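Local coordinates for protein B-agarase (Agarivorans gilvus, PDB 5Z6P) that hydrolyses agarose as a beta-agarase of glycoside hydrolase family 50, at residues V462-D467 / Y522-H527; I456-Q461 / D477-Q482; L589-F594 / N626-R631. All coordinates share one frame; numbering follows the deposited sequence.

Interaction 1: residues V462-D467 / Y522-H527; sequences VSSGDD and YGIAIH
The imidazole of H527 reaches D466 because its first torsion carries CG away from the backbone N (chi1 -175°), swinging the ring off the first turn of helix 523-530 and across the loop of 462-467. D466 answers from the loop side with its CG beside its own backbone N, which turns OD1 toward the ring. The bond that results runs from H527 NE2 to D466 OD1 at 2.8 Å, moderately bent (147° at the hydrogen). OD1 lies close to the ring plane, at the edge of the imidazole, whereas the donor meets the carboxylate on its anti side, slightly out of plane; the two flat groups are turned 62° against each other. G465 passes over one face of the ring, its O 3.2 Å from H527 NE2 but too poorly aligned to count as a hydrogen bond. At the other nitrogen, H527 ND1 lies 2.7 Å from a water that accepts from S463 N. Thus H527 is tied to the loop directly through NE2 and through a water at ND1.

The loop backbone also lies against the first turn of the helix. S463 O receives an almost straight CA-H...O contact from I524 CA at 3.4 Å and also touches H527 CB. S463 OG donates to G465 O at 2.9 Å, a bond within the loop that ties down the same carbonyl that lies over the ring face. S464 OG packs 3.3 Å from G523 C, without a hydrogen bond to I524 N. Farther in, V462 CG2 meets I524 CG2 at 4.1 Å, the two side chains crossing at about a right angle.

This is a worked case of a His-carboxylate hydrogen bond joining loop and helix: with both ring nitrogens engaged, the imidazole's rotation is restrained, and the nearby carboxylate would be expected to polarise it.

Interaction 2: residues I456-Q461 / D477-Q482; sequences IGEFDQ and DPRFRQ
Charge dominates one side of this contact, where D460, D477 and R479 form a salt-bridge network. D477 OD2 accepts from D460 N in a nearly linear bond of 2.9 Å, using the lone pair that faces away from its partner oxygen. On its syn side the same atom takes R479 NE at 3.1 Å, with a weak, more bent bond from R479 NH1 besides. R479 NH1 also makes a salt bridge to D460 OD1 at 3.0 Å, and the carboxylate plane of D460 is almost perpendicular to the guanidinium. D460 OD2 and D477 OD2 come within 3.4 Å of each other, a like-charge approach that the shared arginine would be expected to offset.

Helix capping is the second element. D477 is the N-cap of helix 478-495, and its OD1 accepts from R479 N at 2.7 Å, so one carboxylate both caps the helix and holds the loop.

Packing completes the set. F459 CA sits over the centre of one face of the R479 guanidinium, and R479 CB lies 3.5 Å from E458 O. With CG of F459 in the crowded position between backbone N and carbonyl carbon (chi1 39°), the ring is presented to F480, whose edge points at its face: a T-shaped pair with centroids 5.7 Å apart and planes at 82°. G457 O covers the opposite face.

In the fold, the loop after strand 449-453 is thereby joined to the start of helix 478-495. P473 of strand 472-473 touches both phenylalanines, and beyond F480 lie V601 and V602 of helix 581-609.

Interaction 3: residues L589-F594 / N626-R631; sequences LLLEAF and NPEVVR
N626 OD1 is met from both segments: it accepts from V629 N at 2.9 Å, as the N-cap of helix 627-634, and L591 CD2 of the other helix touches it at 3.6 Å. The same amide's ND2 is bonded to G513 O, which steadies its rotation.

The apolar half of the contact belongs to L591. Its CD2 also lies 3.7 Å from E628 CB, while L591 CG packs 4.0 Å from V629 CG1. Around these side chains the helical segments run roughly in the same direction, 31° apart, with axes 8.1 Å from each other at closest approach.

E592 has its CG pointing away from the backbone N (chi1 173°) and a chain extended beyond it; on the way its CB passes 4.1 Å from E628 CB. R631 turns its guanidinium edge toward the E592 carboxylate, a pairing of opposite charges whose detailed geometry is doubtful because the nearest atoms are modelled too close. Two waters donate to this carboxylate and accept only weakly from R631, and E592 OE2 also has a salt bridge to K635.

As an example of helix packing, the contact separates its chemistry: leucine and valine with the aliphatic part of a glutamate fill the buried side, and a charged fringe with two waters lies at the more exposed edge, where solvent would be expected to weaken the electrostatic pull.

Interactions 1 and 3 are the closely coupled pair, their centres 14 Å apart. Y522, the N-cap of helix 523-530, probably hydrogen-bonds through its OH to E628 OE2 at 2.6 Å, and H521 serves the other carboxylate oxygen of E628. V462 CG2 packs 3.3 Å from F594 CZ and I524 also touches F594, bringing both sides of interaction 1 against helix 581-609. Interaction 2 connects through the chain itself, since 456-461 runs directly into 462-467, although its centre is 18 Å from that of interaction 1. From interaction 3 it is separated by about 7 Å at the nearest atoms, yet helix 581-609 supplies one side of interaction 3 and packs on the other two.

Interaction 1: residues V462-D467 / Y522-H527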
ATOM      1  N   VAL A 462      -2.112   9.164 -21.846  1.00 16.23           N
ATOM      2  CA  VAL A 462      -3.338   8.423 -22.051  1.00 20.02           C
ATOM      3  C   VAL A 462      -3.996   8.217 -20.703  1.00 20.39           C
ATOM      4  O   VAL A 462      -3.334   8.299 -19.673  1.00 19.47           O
ATOM      5  CB  VAL A 462      -3.097   7.062 -22.725  1.00 16.28           C
ATOM      6  CG1 VAL A 462      -2.556   7.246 -24.124  1.00 16.55           C
ATOM      7  CG2 VAL A 462      -2.130   6.297 -21.919  1.00 21.45           C
ATOM      8  N   SER A 463      -5.292   7.935 -20.722  1.00 20.74           N
ATOM      9  CA  SER A 463      -6.072   7.786 -19.498  1.00 19.80           C
ATOM     10  C   SER A 463      -7.171   6.744 -19.624  1.00 20.60           C
ATOM     11  O   SER A 463      -7.312   6.092 -20.662  1.00 20.74           O
ATOM     12  CB  SER A 463      -6.693   9.130 -19.119  1.00 25.48           C
ATOM     13  OG  SER A 463      -7.482   9.023 -17.954  1.00 34.38           O
ATOM     14  N   SER A 464      -7.962   6.602 -18.566  1.00 21.85           N
ATOM     15  CA  SER A 464      -9.169   5.781 -18.619  1.00 22.96           C
ATOM     16  C   SER A 464     -10.433   6.624 -18.630  1.00 26.79           C
ATOM     17  O   SER A 464     -11.531   6.092 -18.754  1.00 25.45           O
ATOM     18  CB  SER A 464      -9.218   4.815 -17.443  1.00 21.19           C
ATOM     19  OG  SER A 464      -8.280   3.796 -17.646  1.00 20.98           O
ATOM     20  N   GLY A 465     -10.267   7.936 -18.497  1.00 28.55           N
ATOM     21  CA  GLY A 465     -11.391   8.848 -18.474  1.00 30.89           C
ATOM     22  C   GLY A 465     -10.958  10.232 -18.890  1.00 33.93           C
ATOM     23  O   GLY A 465      -9.761  10.512 -18.966  1.00 38.16           O
ATOM     24  N   ASP A 466     -11.922  11.104 -19.161  1.00 38.53           N
ATOM     25  CA  ASP A 466     -11.600  12.481 -19.526  1.00 40.49           C
ATOM     26  C   ASP A 466     -10.854  13.169 -18.370  1.00 42.67           C
ATOM     27  O   ASP A 466     -10.118  14.137 -18.578  1.00 43.33           O
ATOM     28  CB  ASP A 466     -12.870  13.221 -19.921  1.00 41.64           C
ATOM     29  CG  ASP A 466     -13.529  12.595 -21.152  1.00 43.60           C
ATOM     30  OD1 ASP A 466     -12.814  11.868 -21.892  1.00 33.55           O
ATOM     31  OD2 ASP A 466     -14.752  12.798 -21.366  1.00 38.54           O
ATOM     32  N   ASP A 467     -11.053  12.617 -17.173  1.00 43.95           N
ATOM     33  CA  ASP A 467     -10.331  12.894 -15.935  1.00 49.67           C
ATOM     34  C   ASP A 467      -8.890  13.342 -16.159  1.00 49.90           C
ATOM     35  O   ASP A 467      -8.539  14.508 -15.947  1.00 58.06           O
ATOM     36  CB  ASP A 467     -10.287  11.622 -15.091  1.00 50.65           C
ATOM     37  CG  ASP A 467     -11.476  10.670 -15.375  1.00 54.19           C
ATOM     38  OD1 ASP A 467     -12.526  11.138 -15.948  1.00 53.36           O
ATOM     39  OD2 ASP A 467     -11.308   9.441 -15.097  1.00 59.57           O
ATOM     40  N   TYR A 522      -9.921  -2.584 -19.229  1.00 15.06           N
ATOM     41  CA  TYR A 522      -9.469  -2.078 -20.522  1.00 16.45           C
ATOM     42  C   TYR A 522      -9.775  -0.588 -20.703  1.00 16.41           C
ATOM     43  O   TYR A 522      -9.808  -0.095 -21.817  1.00 17.84           O
ATOM     44  CB  TYR A 522     -10.104  -2.907 -21.655  1.00 14.78           C
ATOM     45  CG  TYR A 522      -9.746  -4.371 -21.568  1.00 15.32           C
ATOM     46  CD1 TYR A 522      -8.499  -4.818 -21.973  1.00 15.32           C
ATOM     47  CD2 TYR A 522     -10.636  -5.303 -21.043  1.00 18.15           C
ATOM     48  CE1 TYR A 522      -8.145  -6.136 -21.861  1.00 16.42           C
ATOM     49  CE2 TYR A 522     -10.285  -6.646 -20.940  1.00 17.59           C
ATOM     50  CZ  TYR A 522      -9.037  -7.042 -21.350  1.00 14.47           C
ATOM     51  OH  TYR A 522      -8.661  -8.344 -21.275  1.00 18.57           O
ATOM     52  N   GLY A 523      -9.979   0.125 -19.595  1.00 17.52           N
ATOM     53  CA  GLY A 523     -10.205   1.563 -19.615  1.00 16.75           C
ATOM     54  C   GLY A 523      -9.262   2.391 -20.488  1.00 17.42           C
ATOM     55  O   GLY A 523      -9.693   3.311 -21.174  1.00 14.96           O
ATOM     56  N   ILE A 524      -7.975   2.060 -20.471  1.00 15.24           N
ATOM     57  CA  ILE A 524      -6.999   2.783 -21.278  1.00 15.51           C
ATOM     58  C   ILE A 524      -7.246   2.552 -22.772  1.00 15.90           C
ATOM     59  O   ILE A 524      -7.124   3.462 -23.577  1.00 17.83           O
ATOM     60  CB  ILE A 524      -5.542   2.375 -20.912  1.00 14.35           C
ATOM     61  CG1 ILE A 524      -5.176   2.857 -19.506  1.00 13.77           C
ATOM     62  CG2 ILE A 524      -4.554   2.944 -21.906  1.00 15.87           C
ATOM     63  CD1 ILE A 524      -3.926   2.172 -18.942  1.00 16.86           C
ATOM     64  N   ALA A 525      -7.601   1.327 -23.134  1.00 16.19           N
ATOM     65  CA  ALA A 525      -7.923   1.022 -24.518  1.00 17.90           C
ATOM     66  C   ALA A 525      -9.182   1.775 -24.947  1.00 18.35           C
ATOM     67  O   ALA A 525      -9.195   2.439 -25.976  1.00 19.50           O
ATOM     68  CB  ALA A 525      -8.098  -0.464 -24.710  1.00 14.99           C
ATOM     69  N   ILE A 526     -10.221   1.687 -24.131  1.00 18.31           N
ATOM     70  CA  ILE A 526     -11.524   2.251 -24.447  1.00 18.57           C
ATOM     71  C   ILE A 526     -11.492   3.779 -24.565  1.00 21.29           C
ATOM     72  O   ILE A 526     -11.988   4.329 -25.542  1.00 19.76           O
ATOM     73  CB  ILE A 526     -12.566   1.814 -23.396  1.00 16.74           C
ATOM     74  CG1 ILE A 526     -12.691   0.286 -23.422  1.00 15.14           C
ATOM     75  CG2 ILE A 526     -13.916   2.501 -23.649  1.00 17.09           C
ATOM     76  CD1 ILE A 526     -13.545  -0.309 -22.339  1.00 16.71           C
ATOM     77  N   HIS A 527     -10.903   4.452 -23.579  1.00 17.06           N
ATOM     78  CA  HIS A 527     -10.821   5.906 -23.602  1.00 19.21           C
ATOM     79  C   HIS A 527      -9.979   6.417 -24.772  1.00 19.46           C
ATOM     80  O   HIS A 527     -10.371   7.342 -25.467  1.00 15.87           O
ATOM     81  CB  HIS A 527     -10.234   6.448 -22.295  1.00 17.65           C
ATOM     82  CG  HIS A 527     -10.229   7.941 -22.222  1.00 19.22           C
ATOM     83  ND1 HIS A 527      -9.130   8.699 -22.557  1.00 19.21           N
ATOM     84  CD2 HIS A 527     -11.202   8.816 -21.871  1.00 19.88           C
ATOM     85  CE1 HIS A 527      -9.423   9.981 -22.407  1.00 23.23           C
ATOM     86  NE2 HIS A 527     -10.677  10.075 -21.996  1.00 23.24           N
TER
HETATM   87  O   HOH W   1      -6.643   8.088 -23.496  1.00 15.08           O
HETATM   88  O   HOH W   2     -12.716   4.489 -20.471  1.00 24.80           O

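Interaction 2: residues I456-Q461 / D477-Q482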
ATOM      1  N   ILE A 456       8.795  12.068 -15.272  1.00 16.58           N
ATOM      2  CA  ILE A 456       7.828  13.152 -15.250  1.00 18.35           C
ATOM      3  C   ILE A 456       8.222  14.221 -16.254  1.00 17.36           C
ATOM      4  O   ILE A 456       9.259  14.128 -16.893  1.00 16.53           O
ATOM      5  CB  ILE A 456       7.726  13.806 -13.864  1.00 20.87           C
ATOM      6  CG1 ILE A 456       9.091  14.366 -13.464  1.00 22.55           C
ATOM      7  CG2 ILE A 456       7.211  12.810 -12.821  1.00 26.47           C
ATOM      8  CD1 ILE A 456       9.087  15.152 -12.153  1.00 30.56           C
ATOM      9  N   GLY A 457       7.391  15.251 -16.359  1.00 17.71           N
ATOM     10  CA  GLY A 457       7.633  16.328 -17.298  1.00 16.98           C
ATOM     11  C   GLY A 457       6.557  16.367 -18.366  1.00 19.90           C
ATOM     12  O   GLY A 457       5.504  15.757 -18.222  1.00 17.21           O
ATOM     13  N   GLU A 458       6.838  17.082 -19.448  1.00 16.73           N
ATOM     14  CA  GLU A 458       5.854  17.343 -20.471  1.00 18.54           C
ATOM     15  C   GLU A 458       5.865  16.252 -21.530  1.00 20.45           C
ATOM     16  O   GLU A 458       6.870  16.064 -22.207  1.00 19.26           O
ATOM     17  CB  GLU A 458       6.136  18.699 -21.132  1.00 23.60           C
ATOM     18  CG  GLU A 458       4.930  19.549 -21.377  1.00 36.03           C
ATOM     19  CD  GLU A 458       4.531  20.297 -20.132  1.00 43.61           C
ATOM     20  OE1 GLU A 458       5.338  20.309 -19.181  1.00 45.51           O
ATOM     21  OE2 GLU A 458       3.417  20.864 -20.098  1.00 58.27           O
ATOM     22  N   PHE A 459       4.745  15.560 -21.684  1.00 19.06           N
ATOM     23  CA  PHE A 459       4.554  14.652 -22.806  1.00 17.40           C
ATOM     24  C   PHE A 459       3.085  14.291 -22.945  1.00 17.07           C
ATOM     25  O   PHE A 459       2.307  14.464 -22.003  1.00 16.39           O
ATOM     26  CB  PHE A 459       5.417  13.382 -22.663  1.00 16.47           C
ATOM     27  CG  PHE A 459       5.511  12.845 -21.261  1.00 16.15           C
ATOM     28  CD1 PHE A 459       4.416  12.316 -20.632  1.00 13.42           C
ATOM     29  CD2 PHE A 459       6.718  12.848 -20.594  1.00 15.76           C
ATOM     30  CE1 PHE A 459       4.512  11.821 -19.355  1.00 17.76           C
ATOM     31  CE2 PHE A 459       6.814  12.358 -19.321  1.00 16.80           C
ATOM     32  CZ  PHE A 459       5.713  11.841 -18.703  1.00 18.95           C
ATOM     33  N   ASP A 460       2.713  13.777 -24.119  1.00 16.99           N
ATOM     34  CA  ASP A 460       1.363  13.271 -24.328  1.00 15.26           C
ATOM     35  C   ASP A 460       1.038  12.200 -23.289  1.00 15.70           C
ATOM     36  O   ASP A 460       1.927  11.540 -22.758  1.00 15.87           O
ATOM     37  CB  ASP A 460       1.193  12.709 -25.748  1.00 15.94           C
ATOM     38  CG  ASP A 460       1.415  13.775 -26.840  1.00 18.73           C
ATOM     39  OD1 ASP A 460       1.269  14.970 -26.537  1.00 18.58           O
ATOM     40  OD2 ASP A 460       1.745  13.424 -27.991  1.00 19.18           O
ATOM     41  N   GLN A 461      -0.245  12.045 -22.999  1.00 16.62           N
ATOM     42  CA  GLN A 461      -0.697  11.103 -21.990  1.00 18.01           C
ATOM     43  C   GLN A 461      -1.887  10.307 -22.482  1.00 19.53           C
ATOM     44  O   GLN A 461      -2.590  10.729 -23.399  1.00 15.66           O
ATOM     45  CB  GLN A 461      -1.083  11.833 -20.702  1.00 17.38           C
ATOM     46  CG  GLN A 461       0.091  12.363 -19.925  1.00 17.47           C
ATOM     47  CD  GLN A 461      -0.355  13.155 -18.725  1.00 22.26           C
ATOM     48  OE1 GLN A 461      -1.250  13.984 -18.829  1.00 19.93           O
ATOM     49  NE2 GLN A 461       0.252  12.895 -17.584  1.00 20.10           N
ATOM     50  N   ASP A 477       5.169   9.222 -27.841  1.00 13.49           N
ATOM     51  CA  ASP A 477       5.601  10.610 -27.945  1.00 16.46           C
ATOM     52  C   ASP A 477       7.107  10.652 -27.719  1.00 15.17           C
ATOM     53  O   ASP A 477       7.595  10.248 -26.664  1.00 15.45           O
ATOM     54  CB  ASP A 477       4.859  11.493 -26.935  1.00 13.32           C
ATOM     55  CG  ASP A 477       5.330  12.961 -26.929  1.00 15.63           C
ATOM     56  OD1 ASP A 477       6.344  13.341 -27.560  1.00 14.05           O
ATOM     57  OD2 ASP A 477       4.649  13.748 -26.254  1.00 14.68           O
ATOM     58  N   PRO A 478       7.845  11.161 -28.710  1.00 18.35           N
ATOM     59  CA  PRO A 478       9.296  11.335 -28.591  1.00 16.15           C
ATOM     60  C   PRO A 478       9.718  11.985 -27.259  1.00 13.91           C
ATOM     61  O   PRO A 478      10.774  11.644 -26.733  1.00 13.57           O
ATOM     62  CB  PRO A 478       9.628  12.231 -29.775  1.00 14.78           C
ATOM     63  CG  PRO A 478       8.580  11.863 -30.796  1.00 16.32           C
ATOM     64  CD  PRO A 478       7.336  11.617 -30.016  1.00 15.90           C
ATOM     65  N   ARG A 479       8.895  12.887 -26.731  1.00 15.21           N
ATOM     66  CA  ARG A 479       9.210  13.559 -25.482  1.00 14.14           C
ATOM     67  C   ARG A 479       9.306  12.569 -24.304  1.00 13.58           C
ATOM     68  O   ARG A 479      10.112  12.761 -23.425  1.00 11.27           O
ATOM     69  CB  ARG A 479       8.182  14.652 -25.174  1.00 12.23           C
ATOM     70  CG  ARG A 479       8.358  15.915 -26.025  1.00 16.43           C
ATOM     71  CD  ARG A 479       7.319  16.953 -25.630  1.00 17.51           C
ATOM     72  NE  ARG A 479       5.984  16.499 -25.991  1.00 17.89           N
ATOM     73  CZ  ARG A 479       4.870  17.170 -25.725  1.00 22.47           C
ATOM     74  NH1 ARG A 479       3.701  16.681 -26.096  1.00 23.76           N
ATOM     75  NH2 ARG A 479       4.925  18.332 -25.088  1.00 23.54           N
ATOM     76  N   PHE A 480       8.500  11.516 -24.302  1.00 11.82           N
ATOM     77  CA  PHE A 480       8.558  10.548 -23.206  1.00 14.53           C
ATOM     78  C   PHE A 480       9.964   9.955 -23.084  1.00 16.11           C
ATOM     79  O   PHE A 480      10.523   9.887 -21.991  1.00 11.92           O
ATOM     80  CB  PHE A 480       7.545   9.412 -23.375  1.00 13.09           C
ATOM     81  CG  PHE A 480       7.728   8.304 -22.372  1.00 16.32           C
ATOM     82  CD1 PHE A 480       7.471   8.534 -21.024  1.00 14.42           C
ATOM     83  CD2 PHE A 480       8.208   7.051 -22.758  1.00 12.30           C
ATOM     84  CE1 PHE A 480       7.658   7.545 -20.098  1.00 13.93           C
ATOM     85  CE2 PHE A 480       8.414   6.060 -21.830  1.00  9.64           C
ATOM     86  CZ  PHE A 480       8.123   6.296 -20.499  1.00 12.88           C
ATOM     87  N   ARG A 481      10.530   9.563 -24.223  1.00 14.36           N
ATOM     88  CA  ARG A 481      11.864   8.978 -24.272  1.00 15.54           C
ATOM     89  C   ARG A 481      12.901   9.947 -23.695  1.00 14.68           C
ATOM     90  O   ARG A 481      13.751   9.552 -22.910  1.00 13.58           O
ATOM     91  CB  ARG A 481      12.253   8.575 -25.710  1.00 14.15           C
ATOM     92  CG  ARG A 481      13.572   7.824 -25.755  1.00 14.64           C
ATOM     93  CD  ARG A 481      14.020   7.447 -27.176  1.00 14.63           C
ATOM     94  NE  ARG A 481      13.288   6.321 -27.732  1.00 14.53           N
ATOM     95  CZ  ARG A 481      13.547   5.044 -27.468  1.00 16.61           C
ATOM     96  NH1 ARG A 481      14.530   4.713 -26.638  1.00 16.09           N
ATOM     97  NH2 ARG A 481      12.837   4.092 -28.053  1.00 14.76           N
ATOM     98  N   GLN A 482      12.800  11.223 -24.065  1.00 16.34           N
ATOM     99  CA  GLN A 482      13.701  12.231 -23.521  1.00 16.87           C
ATOM    100  C   GLN A 482      13.567  12.364 -22.003  1.00 13.82           C
ATOM    101  O   GLN A 482      14.556  12.571 -21.322  1.00 13.45           O
ATOM    102  CB  GLN A 482      13.467  13.599 -24.172  1.00 15.23           C
ATOM    103  CG  GLN A 482      13.804  13.633 -25.631  1.00 17.04           C
ATOM    104  CD  GLN A 482      15.177  13.081 -25.886  1.00 20.80           C
ATOM    105  OE1 GLN A 482      16.160  13.630 -25.423  1.00 27.30           O
ATOM    106  NE2 GLN A 482      15.248  11.959 -26.589  1.00 20.94           N
TER

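Interaction 3: residues L589-F594 / N626-R631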
ATOM      1  N   LEU A 589      -5.313  -6.675 -27.057  1.00 14.09           N
ATOM      2  CA  LEU A 589      -4.200  -6.421 -27.970  1.00 17.05           C
ATOM      3  C   LEU A 589      -3.680  -4.982 -27.821  1.00 15.54           C
ATOM      4  O   LEU A 589      -2.488  -4.744 -27.765  1.00 16.13           O
ATOM      5  CB  LEU A 589      -4.625  -6.654 -29.422  1.00 18.58           C
ATOM      6  CG  LEU A 589      -5.023  -8.063 -29.869  1.00 21.98           C
ATOM      7  CD1 LEU A 589      -5.534  -8.026 -31.304  1.00 21.60           C
ATOM      8  CD2 LEU A 589      -3.850  -9.030 -29.734  1.00 15.45           C
ATOM      9  N   LEU A 590      -4.612  -4.036 -27.791  1.00 15.68           N
ATOM     10  CA  LEU A 590      -4.282  -2.619 -27.708  1.00 15.86           C
ATOM     11  C   LEU A 590      -3.563  -2.303 -26.391  1.00 15.47           C
ATOM     12  O   LEU A 590      -2.543  -1.654 -26.413  1.00 12.99           O
ATOM     13  CB  LEU A 590      -5.545  -1.764 -27.849  1.00 11.03           C
ATOM     14  CG  LEU A 590      -6.302  -1.906 -29.181  1.00 16.70           C
ATOM     15  CD1 LEU A 590      -7.596  -1.098 -29.187  1.00 13.64           C
ATOM     16  CD2 LEU A 590      -5.431  -1.509 -30.363  1.00 15.79           C
ATOM     17  N   LEU A 591      -4.098  -2.785 -25.265  1.00 14.36           N
ATOM     18  CA  LEU A 591      -3.502  -2.523 -23.951  1.00 16.93           C
ATOM     19  C   LEU A 591      -2.075  -3.081 -23.881  1.00 16.21           C
ATOM     20  O   LEU A 591      -1.134  -2.384 -23.480  1.00 14.82           O
ATOM     21  CB  LEU A 591      -4.373  -3.119 -22.830  1.00 10.61           C
ATOM     22  CG  LEU A 591      -3.929  -2.955 -21.386  1.00 12.78           C
ATOM     23  CD1 LEU A 591      -3.797  -1.492 -21.004  1.00 11.63           C
ATOM     24  CD2 LEU A 591      -4.896  -3.676 -20.447  1.00 14.24           C
ATOM     25  N   GLU A 592      -1.912  -4.325 -24.309  1.00 12.60           N
ATOM     26  CA  GLU A 592      -0.593  -4.932 -24.292  1.00 14.99           C
ATOM     27  C   GLU A 592       0.381  -4.198 -25.207  1.00 12.82           C
ATOM     28  O   GLU A 592       1.523  -4.003 -24.824  1.00 15.63           O
ATOM     29  CB  GLU A 592      -0.645  -6.418 -24.682  1.00 16.05           C
ATOM     30  CG  GLU A 592       0.743  -7.022 -24.825  1.00 15.68           C
ATOM     31  CD  GLU A 592       0.764  -8.535 -24.810  1.00 18.83           C
ATOM     32  OE1 GLU A 592      -0.285  -9.125 -24.554  1.00 18.87           O
ATOM     33  OE2 GLU A 592       1.832  -9.129 -25.048  1.00 16.91           O
ATOM     34  N   ALA A 593      -0.051  -3.786 -26.401  1.00 11.81           N
ATOM     35  CA  ALA A 593       0.855  -3.043 -27.291  1.00 15.67           C
ATOM     36  C   ALA A 593       1.281  -1.706 -26.655  1.00 15.05           C
ATOM     37  O   ALA A 593       2.431  -1.319 -26.709  1.00 13.16           O
ATOM     38  CB  ALA A 593       0.209  -2.785 -28.667  1.00 15.96           C
ATOM     39  N   PHE A 594       0.325  -1.009 -26.067  1.00 14.03           N
ATOM     40  CA  PHE A 594       0.615   0.237 -25.362  1.00 17.66           C
ATOM     41  C   PHE A 594       1.667   0.033 -24.264  1.00 14.14           C
ATOM     42  O   PHE A 594       2.704   0.679 -24.271  1.00 13.56           O
ATOM     43  CB  PHE A 594      -0.671   0.826 -24.769  1.00 12.78           C
ATOM     44  CG  PHE A 594      -0.431   1.873 -23.700  1.00 14.90           C
ATOM     45  CD1 PHE A 594       0.090   3.110 -24.024  1.00 12.17           C
ATOM     46  CD2 PHE A 594      -0.763   1.617 -22.380  1.00 13.06           C
ATOM     47  CE1 PHE A 594       0.291   4.077 -23.044  1.00 12.37           C
ATOM     48  CE2 PHE A 594      -0.559   2.561 -21.403  1.00 13.43           C
ATOM     49  CZ  PHE A 594      -0.018   3.792 -21.732  1.00 14.54           C
ATOM     50  N   ASN A 626      -2.958  -6.492 -14.732  1.00 18.94           N
ATOM     51  CA  ASN A 626      -3.774  -7.360 -15.558  1.00 20.14           C
ATOM     52  C   ASN A 626      -2.852  -8.187 -16.458  1.00 18.02           C
ATOM     53  O   ASN A 626      -1.678  -7.850 -16.594  1.00 15.22           O
ATOM     54  CB  ASN A 626      -4.758  -6.520 -16.366  1.00 15.97           C
ATOM     55  CG  ASN A 626      -4.080  -5.369 -17.052  1.00 17.49           C
ATOM     56  OD1 ASN A 626      -3.249  -5.573 -17.938  1.00 16.37           O
ATOM     57  ND2 ASN A 626      -4.421  -4.149 -16.643  1.00 17.32           N
ATOM     58  N   PRO A 627      -3.368  -9.286 -17.053  1.00 21.10           N
ATOM     59  CA  PRO A 627      -2.478 -10.154 -17.840  1.00 17.38           C
ATOM     60  C   PRO A 627      -1.757  -9.387 -18.937  1.00 15.51           C
ATOM     61  O   PRO A 627      -0.573  -9.589 -19.158  1.00 18.56           O
ATOM     62  CB  PRO A 627      -3.430 -11.198 -18.429  1.00 20.43           C
ATOM     63  CG  PRO A 627      -4.556 -11.261 -17.450  1.00 20.89           C
ATOM     64  CD  PRO A 627      -4.724  -9.845 -16.943  1.00 18.03           C
ATOM     65  N   GLU A 628      -2.457  -8.466 -19.577  1.00 16.84           N
ATOM     66  CA  GLU A 628      -1.862  -7.684 -20.657  1.00 15.88           C
ATOM     67  C   GLU A 628      -0.606  -6.899 -20.244  1.00 14.35           C
ATOM     68  O   GLU A 628       0.417  -6.996 -20.911  1.00 16.39           O
ATOM     69  CB  GLU A 628      -2.913  -6.742 -21.235  1.00 18.95           C
ATOM     70  CG  GLU A 628      -4.041  -7.466 -21.964  1.00 16.78           C
ATOM     71  CD  GLU A 628      -5.143  -7.971 -21.043  1.00 20.71           C
ATOM     72  OE1 GLU A 628      -5.077  -7.738 -19.815  1.00 19.29           O
ATOM     73  OE2 GLU A 628      -6.093  -8.593 -21.563  1.00 23.53           O
ATOM     74  N   VAL A 629      -0.659  -6.140 -19.146  1.00 15.69           N
ATOM     75  CA  VAL A 629       0.485  -5.314 -18.787  1.00 12.70           C
ATOM     76  C   VAL A 629       1.579  -6.148 -18.099  1.00 13.29           C
ATOM     77  O   VAL A 629       2.753  -5.810 -18.160  1.00 12.57           O
ATOM     78  CB  VAL A 629       0.066  -4.081 -17.905  1.00 15.03           C
ATOM     79  CG1 VAL A 629      -0.923  -3.186 -18.682  1.00 10.62           C
ATOM     80  CG2 VAL A 629      -0.522  -4.504 -16.568  1.00 13.51           C
ATOM     81  N   VAL A 630       1.214  -7.273 -17.502  1.00 15.01           N
ATOM     82  CA  VAL A 630       2.233  -8.181 -16.974  1.00 11.69           C
ATOM     83  C   VAL A 630       3.019  -8.837 -18.121  1.00 14.42           C
ATOM     84  O   VAL A 630       4.237  -8.861 -18.103  1.00 13.24           O
ATOM     85  CB  VAL A 630       1.631  -9.282 -16.057  1.00 16.98           C
ATOM     86  CG1 VAL A 630       2.674 -10.352 -15.747  1.00 15.10           C
ATOM     87  CG2 VAL A 630       1.089  -8.668 -14.745  1.00 14.99           C
ATOM     88  N   ARG A 631       2.323  -9.337 -19.134  1.00 14.09           N
ATOM     89  CA  ARG A 631       3.023  -9.878 -20.304  1.00 15.10           C
ATOM     90  C   ARG A 631       3.894  -8.790 -20.957  1.00 14.66           C
ATOM     91  O   ARG A 631       5.003  -9.057 -21.379  1.00 17.41           O
ATOM     92  CB  ARG A 631       2.036 -10.482 -21.312  1.00 14.60           C
ATOM     93  CG  ARG A 631       1.467 -11.819 -20.867  1.00 16.90           C
ATOM     94  CD  ARG A 631       0.720 -12.576 -21.972  1.00 24.17           C
ATOM     95  NE  ARG A 631      -0.718 -12.331 -21.922  1.00 26.28           N
ATOM     96  CZ  ARG A 631      -1.312 -11.515 -22.760  1.00 22.78           C
ATOM     97  NH1 ARG A 631      -0.564 -10.935 -23.660  1.00 27.01           N
ATOM     98  NH2 ARG A 631      -2.615 -11.269 -22.702  1.00 24.75           N
TER
HETATM   99  O   HOH W   3       1.937 -11.668 -25.522  1.00 20.80           O
HETATM  100  O   HOH W   4      -2.933  -8.937 -25.169  1.00 22.60           O